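Local atomic coordinates of axin interactor, dorsalization associated protein (PDB entry 2QZQ), a protein that acts as a ventralizing factor in the zebrafish embryo, binding axin and breaking up its homodimers to block JNK activation, and is represented here by its C-terminal C2 domain. Residues S2-L7 and L48-D53; L15-I20 and D70-R75; T37-D42 and A85-F90; K103-M108 and K125-K130; P115-I120 and H145-L150. One frame throughout, in Å; residues are numbered along the deposited sequence.

Contact 1 of 5, residues S2-L7 and L48-D53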
# COMPACT_ATOMS: atom_id res chain seq x y z
N SER A 2 -2.56 -12.13 -4.03
CA SER A 2 -1.28 -12.82 -3.93
C SER A 2 -0.55 -12.45 -2.63
O SER A 2 0.66 -12.27 -2.63
CB SER A 2 -0.41 -12.52 -5.15
OG SER A 2 -0.17 -11.13 -5.33
N LEU A 3 -1.31 -12.36 -1.54
CA LEU A 3 -0.78 -11.99 -0.22
C LEU A 3 -0.07 -13.20 0.34
O LEU A 3 -0.60 -14.31 0.28
CB LEU A 3 -1.87 -11.53 0.73
CG LEU A 3 -2.64 -10.23 0.42
CD1 LEU A 3 -3.52 -9.87 1.58
CD2 LEU A 3 -1.72 -9.03 0.06
N LEU A 4 1.14 -12.98 0.86
CA LEU A 4 2.00 -14.08 1.26
C LEU A 4 1.95 -14.24 2.77
O LEU A 4 1.65 -13.29 3.49
CB LEU A 4 3.41 -13.81 0.77
CG LEU A 4 3.68 -13.92 -0.73
CD1 LEU A 4 4.98 -13.23 -1.06
CD2 LEU A 4 3.73 -15.39 -1.17
N PRO A 5 2.24 -15.46 3.27
CA PRO A 5 2.21 -15.67 4.72
C PRO A 5 3.34 -14.87 5.37
O PRO A 5 4.34 -14.57 4.70
CB PRO A 5 2.47 -17.18 4.89
CG PRO A 5 2.53 -17.78 3.51
CD PRO A 5 2.67 -16.66 2.51
N ARG A 6 3.17 -14.53 6.64
CA ARG A 6 4.25 -13.99 7.48
C ARG A 6 5.51 -14.87 7.39
O ARG A 6 5.43 -16.11 7.42
CB ARG A 6 3.76 -13.87 8.93
CG ARG A 6 4.69 -13.07 9.87
CD ARG A 6 4.03 -12.81 11.22
NE ARG A 6 2.73 -12.16 11.06
CZ ARG A 6 1.80 -12.05 12.01
NH1 ARG A 6 2.02 -12.55 13.22
NH2 ARG A 6 0.66 -11.43 11.74
N LEU A 7 6.66 -14.23 7.20
CA LEU A 7 7.95 -14.93 7.22
C LEU A 7 8.18 -15.59 8.58
O LEU A 7 7.63 -15.13 9.60
CB LEU A 7 9.11 -13.97 6.93
CG LEU A 7 9.26 -13.40 5.53
CD1 LEU A 7 10.37 -12.40 5.51
CD2 LEU A 7 9.52 -14.49 4.48
N LEU A 48 12.63 -5.01 -3.81
CA LEU A 48 13.48 -5.68 -2.84
C LEU A 48 12.82 -6.98 -2.39
O LEU A 48 13.47 -7.85 -1.82
CB LEU A 48 13.71 -4.76 -1.63
CG LEU A 48 14.66 -3.57 -1.79
CD1 LEU A 48 14.34 -2.55 -0.71
CD2 LEU A 48 16.12 -4.01 -1.71
N ASN A 49 11.51 -7.06 -2.64
CA ASN A 49 10.64 -8.14 -2.18
C ASN A 49 9.69 -8.52 -3.32
O ASN A 49 9.51 -7.73 -4.28
CB ASN A 49 9.73 -7.66 -1.04
CG ASN A 49 10.46 -7.43 0.27
OD1 ASN A 49 11.68 -7.63 0.40
ND2 ASN A 49 9.70 -7.03 1.28
N PRO A 50 9.04 -9.71 -3.21
CA PRO A 50 7.93 -10.04 -4.12
C PRO A 50 6.76 -9.09 -3.90
O PRO A 50 6.44 -8.74 -2.75
CB PRO A 50 7.53 -11.46 -3.72
CG PRO A 50 8.13 -11.68 -2.37
CD PRO A 50 9.35 -10.82 -2.30
N VAL A 51 6.14 -8.69 -5.01
CA VAL A 51 5.01 -7.79 -5.04
C VAL A 51 3.81 -8.60 -4.57
O VAL A 51 3.73 -9.79 -4.88
CB VAL A 51 4.84 -7.22 -6.48
CG1 VAL A 51 3.70 -6.25 -6.56
CG2 VAL A 51 6.13 -6.50 -6.90
N GLN A 52 2.92 -7.99 -3.80
CA GLN A 52 1.73 -8.66 -3.30
C GLN A 52 0.44 -7.88 -3.60
O GLN A 52 0.36 -6.68 -3.32
CB GLN A 52 1.81 -8.85 -1.79
CG GLN A 52 3.00 -9.66 -1.27
CD GLN A 52 3.02 -9.68 0.23
OE1 GLN A 52 2.26 -10.42 0.85
NE2 GLN A 52 3.85 -8.82 0.83
N ASP A 53 -0.57 -8.57 -4.13
CA ASP A 53 -1.88 -7.96 -4.41
C ASP A 53 -2.89 -8.33 -3.35
O ASP A 53 -3.06 -9.52 -3.04
CB ASP A 53 -2.43 -8.41 -5.77
CG ASP A 53 -1.68 -7.83 -6.94
OD1 ASP A 53 -0.80 -6.94 -6.76
OD2 ASP A 53 -1.98 -8.26 -8.07
O HOH W 1 3.09 -12.30 -3.84
O HOH W 2 0.79 -10.75 3.12
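Ser-2 and Asp-53 grip each other twice. The backbone N of Ser-2 gives a nearly straight bond to Asp-53 O (2.8 Å), in the carbonyl plane and on a lone pair. In return, Asp-53 N donates to Ser-2 OG at 2.9 Å; the hydroxyl sits between its own backbone N and carbonyl carbon (chi1 58°), which turns it back to face that N-H. Asp-53 spends its own carboxylate elsewhere, OD1 bonding to Thr-37 OG1.

The tight part centres on Gln-52, which is buried and extends beyond CG until OE1 takes the N-H of Leu-4 at 2.8 Å, the donor tilted 23° from the carbonyl plane. OE1 also accepts from a water that donates to Leu-4 O. The other end of the amide is held too, NE2 bonding to Glu-72 O. Leu-3 CD2 lies 4.0 Å from Gln-52 CB and packs on toward Val-69 and Val-71. With an alanine in place of Gln-52, the N-H of Leu-4 would probably lose its side-chain acceptor, and Glu-72 O its amide donor.

The solvent side is looser: Leu-4 CD1 meets exposed Pro-50 CG at 3.7 Å, and one water bridges Ser-2 O and Val-51 O. Irregular N-terminal chain is thus fastened to the short edge strand 52-53 of the C2 domain, within the region probably bound by axin, through directional polar bonds more than through apolar contact.

Contact 2 of 5, residues L15-I20 and D70-R75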
# COMPACT_ATOMS: atom_id res chain seq x y z
N LEU A 15 9.46 -8.24 12.27
CA LEU A 15 8.58 -8.38 11.10
C LEU A 15 7.41 -7.43 11.19
O LEU A 15 6.84 -7.20 12.27
CB LEU A 15 8.08 -9.83 10.95
CG LEU A 15 9.09 -10.89 10.53
CD1 LEU A 15 8.47 -12.29 10.74
CD2 LEU A 15 9.61 -10.71 9.08
N LEU A 16 7.05 -6.87 10.04
CA LEU A 16 6.01 -5.86 10.00
C LEU A 16 4.77 -6.41 9.30
O LEU A 16 4.88 -7.02 8.24
CB LEU A 16 6.53 -4.60 9.29
CG LEU A 16 5.54 -3.45 8.98
CD1 LEU A 16 5.04 -2.77 10.25
CD2 LEU A 16 6.17 -2.45 8.03
N THR A 17 3.64 -6.22 9.97
CA THR A 17 2.31 -6.40 9.39
C THR A 17 1.67 -5.04 9.17
O THR A 17 1.62 -4.21 10.09
CB THR A 17 1.39 -7.24 10.27
OG1 THR A 17 2.07 -8.46 10.60
CG2 THR A 17 0.05 -7.59 9.51
N LEU A 18 1.21 -4.80 7.95
CA LEU A 18 0.42 -3.60 7.68
C LEU A 18 -1.01 -3.99 7.42
O LEU A 18 -1.29 -4.74 6.45
CB LEU A 18 0.99 -2.83 6.49
CG LEU A 18 2.41 -2.31 6.66
CD1 LEU A 18 2.98 -1.81 5.34
CD2 LEU A 18 2.47 -1.25 7.76
N THR A 19 -1.92 -3.54 8.28
CA THR A 19 -3.34 -3.76 8.08
C THR A 19 -3.83 -2.63 7.20
O THR A 19 -3.71 -1.47 7.55
CB THR A 19 -4.11 -3.70 9.42
OG1 THR A 19 -3.55 -4.65 10.33
CG2 THR A 19 -5.62 -4.00 9.22
N ILE A 20 -4.37 -2.97 6.04
CA ILE A 20 -4.96 -1.95 5.19
C ILE A 20 -6.40 -1.89 5.63
O ILE A 20 -7.18 -2.84 5.40
CB ILE A 20 -4.86 -2.30 3.68
CG1 ILE A 20 -3.40 -2.47 3.24
CG2 ILE A 20 -5.63 -1.28 2.84
CD1 ILE A 20 -3.25 -3.06 1.83
N ASP A 70 -4.65 -7.83 6.32
CA ASP A 70 -3.24 -7.74 6.73
C ASP A 70 -2.31 -8.08 5.58
O ASP A 70 -2.51 -9.07 4.87
CB ASP A 70 -2.93 -8.69 7.90
CG ASP A 70 -3.61 -8.30 9.18
OD1 ASP A 70 -4.16 -7.17 9.30
OD2 ASP A 70 -3.57 -9.15 10.11
N VAL A 71 -1.29 -7.25 5.39
CA VAL A 71 -0.25 -7.54 4.44
C VAL A 71 1.06 -7.76 5.21
O VAL A 71 1.48 -6.91 5.99
CB VAL A 71 -0.10 -6.41 3.37
CG1 VAL A 71 1.02 -6.72 2.39
CG2 VAL A 71 -1.44 -6.22 2.62
N GLU A 72 1.71 -8.90 4.95
CA GLU A 72 2.96 -9.27 5.61
C GLU A 72 4.15 -8.84 4.78
O GLU A 72 4.35 -9.31 3.65
CB GLU A 72 3.01 -10.80 5.89
CG GLU A 72 1.74 -11.34 6.61
CD GLU A 72 1.58 -10.87 8.06
OE1 GLU A 72 2.55 -10.33 8.66
OE2 GLU A 72 0.48 -11.04 8.61
N ILE A 73 4.94 -7.93 5.33
CA ILE A 73 6.13 -7.42 4.63
C ILE A 73 7.22 -8.50 4.61
O ILE A 73 7.63 -9.00 5.67
CB ILE A 73 6.60 -6.08 5.26
CG1 ILE A 73 5.51 -5.02 5.06
CG2 ILE A 73 7.91 -5.58 4.61
CD1 ILE A 73 5.12 -4.81 3.59
N GLN A 74 7.67 -8.84 3.41
CA GLN A 74 8.46 -10.04 3.15
C GLN A 74 9.96 -9.84 3.35
O GLN A 74 10.77 -10.33 2.57
CB GLN A 74 8.15 -10.56 1.75
CG GLN A 74 6.70 -11.01 1.61
CD GLN A 74 6.40 -12.24 2.46
OE1 GLN A 74 7.05 -13.28 2.30
NE2 GLN A 74 5.42 -12.13 3.34
N ARG A 75 10.32 -9.12 4.40
CA ARG A 75 11.70 -9.08 4.84
C ARG A 75 11.75 -8.56 6.27
O ARG A 75 11.04 -7.61 6.62
CB ARG A 75 12.60 -8.23 3.93
CG ARG A 75 14.08 -8.60 4.04
CD ARG A 75 15.02 -7.58 3.35
NE ARG A 75 15.05 -7.77 1.90
CZ ARG A 75 15.95 -7.22 1.08
NH1 ARG A 75 16.92 -6.45 1.55
NH2 ARG A 75 15.87 -7.46 -0.23
O HOH W 3 8.52 -7.44 7.72
O HOH W 4 5.17 -9.64 8.70
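Leu-16, Leu-18, Ile-20, Val-71 and Ile-73 form the apolar centre of this antiparallel strand pair, all on the face turned to the interior of the C2 sandwich. Leu-16 CD2 runs beside Ile-73 CG1 at 4.0 Å, the two side chains pointing the same way, while Leu-18 CD1 reaches Ile-73 CD1. Ile-20 CD1 comes across to Val-71 CG2 at 3.7 Å. From the opposing layer Ile-86 covers Leu-16, Leu-18 and Ile-73, and Phe-88 covers Leu-18, while Ile-20 and Val-71 pack on Val-38 of strand 34-41.

Leu-18 and Val-71 make the hydrogen-bonded pair, with Leu-18 N to Val-71 O at 2.9 Å and Val-71 N to Leu-18 O at 2.7 Å. Ile-73 N adds a bond to Leu-16 O, nearly along the C=O axis. Farther along, a water joins Leu-16 N to Ile-73 O and Arg-75 O.

The other face is polar. Thr-17 OG1, held beside its backbone N (chi1 -52°), donates to Glu-72 OE1 at 2.7 Å on the syn side, 26° out of the carboxylate plane. That oxygen also forms a salt bridge with Arg-6 NE and accepts from a water that donates to Leu-16 O. Thr-19 OG1 meets Asp-70 OD1 at 2.8 Å from above the carboxylate plane. The pair is two-sided: apolar side chains inward, threonine-carboxylate bonds outward, with Arg-6 probably offsetting part of the negative charge.

Contact 3 of 5, residues T37-D42 and A85-F90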
# COMPACT_ATOMS: atom_id res chain seq x y z
N THR A 37 -1.84 -3.11 -4.63
CA THR A 37 -0.58 -3.77 -4.80
C THR A 37 0.39 -3.13 -3.84
O THR A 37 0.58 -1.89 -3.86
CB THR A 37 -0.06 -3.63 -6.22
OG1 THR A 37 -0.95 -4.31 -7.10
CG2 THR A 37 1.35 -4.25 -6.39
N VAL A 38 0.98 -3.98 -3.02
CA VAL A 38 1.97 -3.57 -2.02
C VAL A 38 3.33 -4.11 -2.46
O VAL A 38 3.52 -5.33 -2.65
CB VAL A 38 1.62 -4.06 -0.59
CG1 VAL A 38 2.68 -3.56 0.48
CG2 VAL A 38 0.20 -3.67 -0.18
N SER A 39 4.28 -3.19 -2.62
CA SER A 39 5.62 -3.53 -2.99
C SER A 39 6.61 -2.80 -2.05
O SER A 39 6.24 -1.82 -1.40
CB SER A 39 5.89 -3.16 -4.45
OG SER A 39 5.74 -1.76 -4.70
N VAL A 40 7.83 -3.32 -1.98
CA VAL A 40 8.92 -2.68 -1.24
C VAL A 40 10.02 -2.41 -2.25
O VAL A 40 10.55 -3.35 -2.87
CB VAL A 40 9.42 -3.57 -0.09
CG1 VAL A 40 10.50 -2.84 0.73
CG2 VAL A 40 8.25 -3.97 0.84
N LYS A 41 10.34 -1.12 -2.43
CA LYS A 41 11.27 -0.68 -3.47
C LYS A 41 12.51 -0.07 -2.85
O LYS A 41 12.40 0.60 -1.82
CB LYS A 41 10.62 0.39 -4.38
CG LYS A 41 9.37 -0.08 -5.18
CD LYS A 41 9.71 -1.15 -6.19
CE LYS A 41 8.72 -1.13 -7.37
NZ LYS A 41 7.60 -2.05 -7.19
N ASP A 42 13.68 -0.27 -3.46
CA ASP A 42 14.89 0.44 -3.00
C ASP A 42 14.87 1.91 -3.44
O ASP A 42 13.92 2.37 -4.08
CB ASP A 42 16.22 -0.28 -3.37
CG ASP A 42 16.54 -0.28 -4.86
OD1 ASP A 42 15.91 0.44 -5.66
OD2 ASP A 42 17.46 -1.03 -5.26
N ALA A 85 11.37 2.00 0.53
CA ALA A 85 10.03 2.50 0.81
C ALA A 85 9.02 1.41 0.47
O ALA A 85 9.24 0.59 -0.43
CB ALA A 85 9.74 3.74 0.01
N ILE A 86 7.92 1.40 1.21
CA ILE A 86 6.80 0.52 0.94
C ILE A 86 5.75 1.32 0.14
O ILE A 86 5.29 2.39 0.60
CB ILE A 86 6.18 -0.02 2.25
CG1 ILE A 86 7.27 -0.58 3.20
CG2 ILE A 86 5.13 -1.13 1.98
CD1 ILE A 86 6.71 -1.02 4.54
N PHE A 87 5.36 0.79 -1.01
CA PHE A 87 4.35 1.41 -1.89
C PHE A 87 3.02 0.69 -1.81
O PHE A 87 2.98 -0.52 -1.62
CB PHE A 87 4.84 1.35 -3.33
CG PHE A 87 5.80 2.43 -3.67
CD1 PHE A 87 5.36 3.59 -4.28
CD2 PHE A 87 7.15 2.30 -3.36
CE1 PHE A 87 6.29 4.64 -4.58
CE2 PHE A 87 8.06 3.32 -3.65
CZ PHE A 87 7.62 4.49 -4.26
N PHE A 88 1.93 1.46 -1.95
CA PHE A 88 0.58 0.95 -1.96
C PHE A 88 -0.02 1.60 -3.19
O PHE A 88 -0.12 2.82 -3.24
CB PHE A 88 -0.20 1.41 -0.71
CG PHE A 88 0.52 1.11 0.56
CD1 PHE A 88 0.27 -0.06 1.26
CD2 PHE A 88 1.52 1.97 1.03
CE1 PHE A 88 0.98 -0.35 2.44
CE2 PHE A 88 2.21 1.69 2.19
CZ PHE A 88 1.96 0.51 2.88
N GLU A 89 -0.31 0.77 -4.19
CA GLU A 89 -0.90 1.26 -5.46
C GLU A 89 -2.33 0.77 -5.52
O GLU A 89 -2.56 -0.42 -5.46
CB GLU A 89 -0.15 0.69 -6.65
CG GLU A 89 1.28 1.19 -6.79
CD GLU A 89 1.98 0.54 -7.96
OE1 GLU A 89 2.40 -0.63 -7.82
OE2 GLU A 89 2.07 1.20 -9.01
N PHE A 90 -3.26 1.71 -5.65
CA PHE A 90 -4.67 1.40 -5.73
C PHE A 90 -5.02 1.19 -7.20
O PHE A 90 -4.79 2.06 -8.04
CB PHE A 90 -5.50 2.52 -5.14
CG PHE A 90 -6.98 2.31 -5.26
CD1 PHE A 90 -7.68 1.68 -4.25
CD2 PHE A 90 -7.67 2.73 -6.40
CE1 PHE A 90 -9.07 1.49 -4.38
CE2 PHE A 90 -9.02 2.55 -6.54
CZ PHE A 90 -9.73 1.93 -5.51
O HOH W 5 3.10 -1.26 -5.10
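Thr-37 to Lys-41 and Ala-85 to Glu-89 form a regular antiparallel ladder near the middle of the C2 domain, with every touching residue buried. Their axes approach to 4.6 Å at 157°. Three hydrogen-bonded pairs, Thr-37 with Glu-89, Ser-39 with Phe-87 and Lys-41 with Ala-85, contribute two backbone bonds each, from Phe-87 N to Ser-39 O at 2.8 Å to the longer Ser-39 N to Phe-87 O at 3.1 Å.

Val-38, Val-40, Ile-86 and Phe-88 share one face: Val-38 CG1 touches Ile-86 CG2 at 3.8 Å and Val-38 CG2 touches Phe-88 CD1 at 3.9 Å. On the other face Lys-41 crosses Phe-87 at about a right angle, Lys-41 CG 3.7 Å from Phe-87 CD2, before turning at chi2 (-64°) to send NZ to Asp-47. Replacing Phe-87 by alanine would probably open a gap beside the Lys-41 methylenes and strip Phe-129 of its edge-to-face ring partner. A water donates to Thr-37 O and Glu-89 OE1 and accepts from Ser-39 OG, while Glu-89 OE2 pairs with Thr-127 OG1.

Strand 52-53 flanks 34-41, strand 99-109 continues the sheet beyond 85-94, and strand 15-24 packs over the Ile-86 and Phe-88 face.

Contact 4 of 5, residues K103-M108 and K125-K130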
# COMPACT_ATOMS: atom_id res chain seq x y z
N LYS A 103 -4.73 3.97 -10.26
CA LYS A 103 -5.33 5.28 -10.10
C LYS A 103 -4.39 6.20 -9.35
O LYS A 103 -4.22 7.38 -9.68
CB LYS A 103 -6.60 5.12 -9.26
CG LYS A 103 -7.41 6.40 -9.05
CD LYS A 103 -8.73 5.99 -8.37
CE LYS A 103 -9.65 7.14 -8.19
NZ LYS A 103 -10.22 7.49 -9.53
N CYS A 104 -3.79 5.66 -8.30
CA CYS A 104 -3.01 6.50 -7.39
C CYS A 104 -2.16 5.60 -6.52
O CYS A 104 -2.32 4.38 -6.53
CB CYS A 104 -3.96 7.36 -6.54
SG CYS A 104 -5.20 6.38 -5.58
N PHE A 105 -1.23 6.21 -5.79
CA PHE A 105 -0.36 5.46 -4.91
C PHE A 105 -0.01 6.24 -3.63
O PHE A 105 -0.15 7.47 -3.54
CB PHE A 105 0.92 5.04 -5.64
CG PHE A 105 1.83 6.21 -5.99
CD1 PHE A 105 1.58 7.01 -7.10
CD2 PHE A 105 2.93 6.51 -5.19
CE1 PHE A 105 2.42 8.07 -7.42
CE2 PHE A 105 3.80 7.58 -5.50
CZ PHE A 105 3.54 8.37 -6.60
N ALA A 106 0.43 5.48 -2.64
CA ALA A 106 0.92 6.04 -1.38
C ALA A 106 2.21 5.31 -1.13
O ALA A 106 2.41 4.19 -1.61
CB ALA A 106 -0.08 5.74 -0.24
N PHE A 107 3.10 5.92 -0.36
CA PHE A 107 4.28 5.19 0.04
C PHE A 107 4.66 5.59 1.44
O PHE A 107 4.19 6.61 1.95
CB PHE A 107 5.43 5.46 -0.93
CG PHE A 107 5.87 6.90 -0.98
CD1 PHE A 107 5.19 7.82 -1.75
CD2 PHE A 107 6.96 7.33 -0.22
CE1 PHE A 107 5.62 9.16 -1.82
CE2 PHE A 107 7.37 8.65 -0.25
CZ PHE A 107 6.72 9.56 -1.04
N MSE A 108 5.50 4.76 2.06
CA MSE A 108 6.09 5.12 3.33
C MSE A 108 7.56 4.76 3.38
O MSE A 108 7.94 3.66 2.99
CB MSE A 108 5.31 4.54 4.52
CG MSE A 108 4.99 3.07 4.49
SE MSE A 108 3.98 2.61 6.18
CE MSE A 108 5.32 2.23 7.16
N LYS A 125 -1.40 8.64 -10.33
CA LYS A 125 -0.68 7.83 -11.32
C LYS A 125 -0.01 8.76 -12.34
O LYS A 125 -0.45 9.91 -12.50
CB LYS A 125 -1.66 6.88 -12.05
CG LYS A 125 -2.86 7.56 -12.71
CD LYS A 125 -2.73 7.71 -14.23
CE LYS A 125 -2.59 6.37 -14.93
NZ LYS A 125 -3.76 5.49 -14.65
N PRO A 126 1.08 8.29 -13.00
CA PRO A 126 1.73 6.98 -12.84
C PRO A 126 2.58 6.92 -11.57
O PRO A 126 3.11 7.93 -11.12
CB PRO A 126 2.63 6.85 -14.08
CG PRO A 126 2.93 8.25 -14.48
CD PRO A 126 1.78 9.13 -13.99
N THR A 127 2.70 5.73 -11.00
CA THR A 127 3.49 5.57 -9.79
C THR A 127 4.94 5.96 -10.08
O THR A 127 5.52 5.52 -11.08
CB THR A 127 3.41 4.14 -9.26
OG1 THR A 127 2.03 3.79 -9.10
CG2 THR A 127 4.08 4.05 -7.87
N ASP A 128 5.51 6.81 -9.22
CA ASP A 128 6.94 7.06 -9.28
C ASP A 128 7.55 6.29 -8.14
O ASP A 128 7.48 6.72 -6.98
CB ASP A 128 7.24 8.55 -9.15
CG ASP A 128 8.75 8.87 -9.24
OD1 ASP A 128 9.59 7.96 -9.37
OD2 ASP A 128 9.09 10.06 -9.16
N PHE A 129 8.13 5.13 -8.48
CA PHE A 129 8.77 4.26 -7.52
C PHE A 129 10.07 4.81 -6.93
O PHE A 129 10.58 4.27 -5.96
CB PHE A 129 8.98 2.86 -8.10
CG PHE A 129 7.70 2.08 -8.29
CD1 PHE A 129 6.89 1.78 -7.20
CD2 PHE A 129 7.31 1.64 -9.56
CE1 PHE A 129 5.72 1.02 -7.37
CE2 PHE A 129 6.15 0.89 -9.73
CZ PHE A 129 5.36 0.59 -8.63
N LYS A 130 10.56 5.91 -7.49
CA LYS A 130 11.66 6.65 -6.87
C LYS A 130 11.14 7.81 -6.00
O LYS A 130 11.93 8.45 -5.30
CB LYS A 130 12.63 7.16 -7.93
CG LYS A 130 13.38 6.03 -8.66
CD LYS A 130 14.16 6.61 -9.80
CE LYS A 130 14.80 5.52 -10.62
NZ LYS A 130 15.48 6.11 -11.80
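Phe-105 meets Thr-127 where the loop after strand 116-124 folds back across a face of the C2 sandwich, over strand 99-109. Phe-105 CG sits between its own backbone N and carbonyl carbon (chi1 68°), which swings the ring out toward the loop. CB lies 3.8 Å from Thr-127 OG1, and CG comes to 3.6 Å from Thr-127 CG2. That methyl stands over the ring, 3.9 Å from the centroid and 20° off the normal, a CH-pi contact, with CD2 also near it. CD1 passes Thr-127 CA, itself over a face; CE1 nears Pro-126 O, CE2 nears Asp-128 O, and at the tip CZ approaches Asp-128 N to 3.6 Å. The Thr-127 hydroxyl bonds beyond the pair, to Glu-89 OE2. The same Thr-127 methyl covers part of the Phe-129 ring, so it is wedged between two phenylalanine rings. The peptide bond before Pro-126 is cis, and just ahead of it Lys-125 N donates to Lys-103 O at 3.2 Å, from above the carbonyl plane.

Contact 5 of 5, residues P115-I120 and H145-L150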
# COMPACT_ATOMS: atom_id res chain seq x y z
N PRO A 115 4.65 1.52 15.47
CA PRO A 115 3.38 0.87 15.80
C PRO A 115 2.15 1.79 15.72
O PRO A 115 2.28 3.00 15.93
CB PRO A 115 3.60 0.38 17.24
CG PRO A 115 4.69 1.21 17.76
CD PRO A 115 5.59 1.48 16.60
N GLY A 116 0.99 1.23 15.40
CA GLY A 116 -0.25 1.99 15.49
C GLY A 116 -0.80 2.51 14.18
O GLY A 116 -0.27 2.19 13.11
N PRO A 117 -1.89 3.29 14.26
CA PRO A 117 -2.54 3.90 13.10
C PRO A 117 -1.67 4.93 12.40
O PRO A 117 -0.93 5.68 13.03
CB PRO A 117 -3.78 4.57 13.70
CG PRO A 117 -3.39 4.86 15.12
CD PRO A 117 -2.60 3.65 15.51
N ILE A 118 -1.75 4.94 11.07
CA ILE A 118 -1.14 5.98 10.25
C ILE A 118 -2.09 6.29 9.08
O ILE A 118 -2.73 5.37 8.54
CB ILE A 118 0.28 5.56 9.73
CG1 ILE A 118 0.95 6.70 8.94
CG2 ILE A 118 0.23 4.25 8.92
CD1 ILE A 118 2.36 6.35 8.52
N VAL A 119 -2.20 7.56 8.71
CA VAL A 119 -2.87 7.92 7.46
C VAL A 119 -1.82 8.46 6.48
O VAL A 119 -0.86 9.16 6.86
CB VAL A 119 -4.10 8.90 7.66
CG1 VAL A 119 -5.13 8.31 8.66
CG2 VAL A 119 -3.65 10.27 8.10
N ILE A 120 -1.96 8.08 5.22
CA ILE A 120 -0.99 8.47 4.22
C ILE A 120 -1.77 9.01 3.02
O ILE A 120 -2.78 8.42 2.58
CB ILE A 120 -0.15 7.28 3.71
CG1 ILE A 120 0.56 6.53 4.86
CG2 ILE A 120 0.88 7.77 2.68
CD1 ILE A 120 1.20 5.21 4.42
N HIS A 145 -5.70 4.54 5.14
CA HIS A 145 -5.63 4.31 6.60
C HIS A 145 -5.06 2.94 6.83
O HIS A 145 -5.63 1.94 6.35
CB HIS A 145 -7.02 4.33 7.21
CG HIS A 145 -7.65 5.69 7.28
ND1 HIS A 145 -8.11 6.35 6.16
CD2 HIS A 145 -7.90 6.49 8.33
CE1 HIS A 145 -8.62 7.52 6.53
NE2 HIS A 145 -8.51 7.62 7.84
N LEU A 146 -3.92 2.90 7.52
CA LEU A 146 -3.23 1.66 7.88
C LEU A 146 -3.08 1.51 9.39
O LEU A 146 -3.15 2.50 10.14
CB LEU A 146 -1.82 1.58 7.26
CG LEU A 146 -1.61 1.90 5.78
CD1 LEU A 146 -0.12 1.96 5.45
CD2 LEU A 146 -2.34 0.87 4.94
N ASN A 147 -2.87 0.26 9.82
CA ASN A 147 -2.39 -0.03 11.19
C ASN A 147 -1.12 -0.84 11.07
O ASN A 147 -1.09 -1.84 10.34
CB ASN A 147 -3.44 -0.75 12.04
CG ASN A 147 -3.06 -0.83 13.52
OD1 ASN A 147 -2.69 0.16 14.10
ND2 ASN A 147 -3.13 -2.02 14.10
N GLN A 148 -0.06 -0.39 11.76
CA GLN A 148 1.23 -1.10 11.76
C GLN A 148 1.40 -1.91 13.04
O GLN A 148 1.12 -1.41 14.14
CB GLN A 148 2.42 -0.13 11.64
CG GLN A 148 2.23 1.02 10.66
CD GLN A 148 3.54 1.68 10.30
OE1 GLN A 148 4.55 1.00 10.07
NE2 GLN A 148 3.54 3.01 10.25
N THR A 149 1.82 -3.16 12.88
CA THR A 149 2.15 -4.02 14.01
C THR A 149 3.54 -4.56 13.78
O THR A 149 3.83 -5.15 12.72
CB THR A 149 1.20 -5.23 14.17
OG1 THR A 149 -0.16 -4.79 14.11
CG2 THR A 149 1.45 -5.95 15.51
N LEU A 150 4.39 -4.37 14.79
CA LEU A 150 5.75 -4.84 14.74
C LEU A 150 5.88 -6.09 15.62
O LEU A 150 5.49 -6.08 16.79
CB LEU A 150 6.72 -3.72 15.12
CG LEU A 150 6.99 -2.65 14.04
CD1 LEU A 150 5.82 -1.70 13.82
CD2 LEU A 150 8.25 -1.85 14.38
O HOH W 6 2.07 4.16 12.54
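Gly-116 and Ile-118 face Gln-148 and Leu-146 across two hydrogen-bonded pairs. Of the four backbone bonds, Gly-116 N to Gln-148 O measures 2.9 Å and Ile-118 N to Leu-146 O 3.0 Å; Gln-148 N reaches Gly-116 O from above the carbonyl plane, whereas Leu-146 N approaches Ile-118 O almost head-on. Gly-116 has a positive phi (102°) that would press a side chain against the preceding carbonyl.

Apolar contacts fill the inner face of this pair of neighbouring antiparallel strands in the C2 sandwich: Ile-118 CG2 lies alongside Leu-146 CB at 3.8 Å, and Ile-120 CD1 crosses to Leu-146 CD1 at 3.7 Å. Gln-148 shares that face; its extended chain carries NE2 to 3.8 Å from Ile-118 CG2 and on to a hydrogen bond with Glu-112 O.

CH-pi contact marks the outer face. Val-119 CG1, anti to its carbonyl carbon (chi1 -56°), stands over the imidazole of His-145, 3.7 Å from the ring centroid and 29° off the normal.

All five contacts belong to one antiparallel C2 sandwich. Contacts 2 and 5 share a layer, joined by backbone bonds such as Thr-19 N to Asn-147 O (2.8 Å); contacts 3 and 4 are likewise neighbours, with centres 8 Å apart and Phe-88 O bonded to Ala-106 N (2.8 Å). The layers meet where Leu-18 CD1 touches Phe-88 CZ (3.5 Å) and where that same CZ reaches Leu-146 CD1 (3.6 Å). Contact 1 leans on contacts 2 and 3 but stays about 18 Å, centre to centre, from contacts 4 and 5. It lies wholly in the probable axin-binding region, to which contacts 2 and 3 each lend one strand.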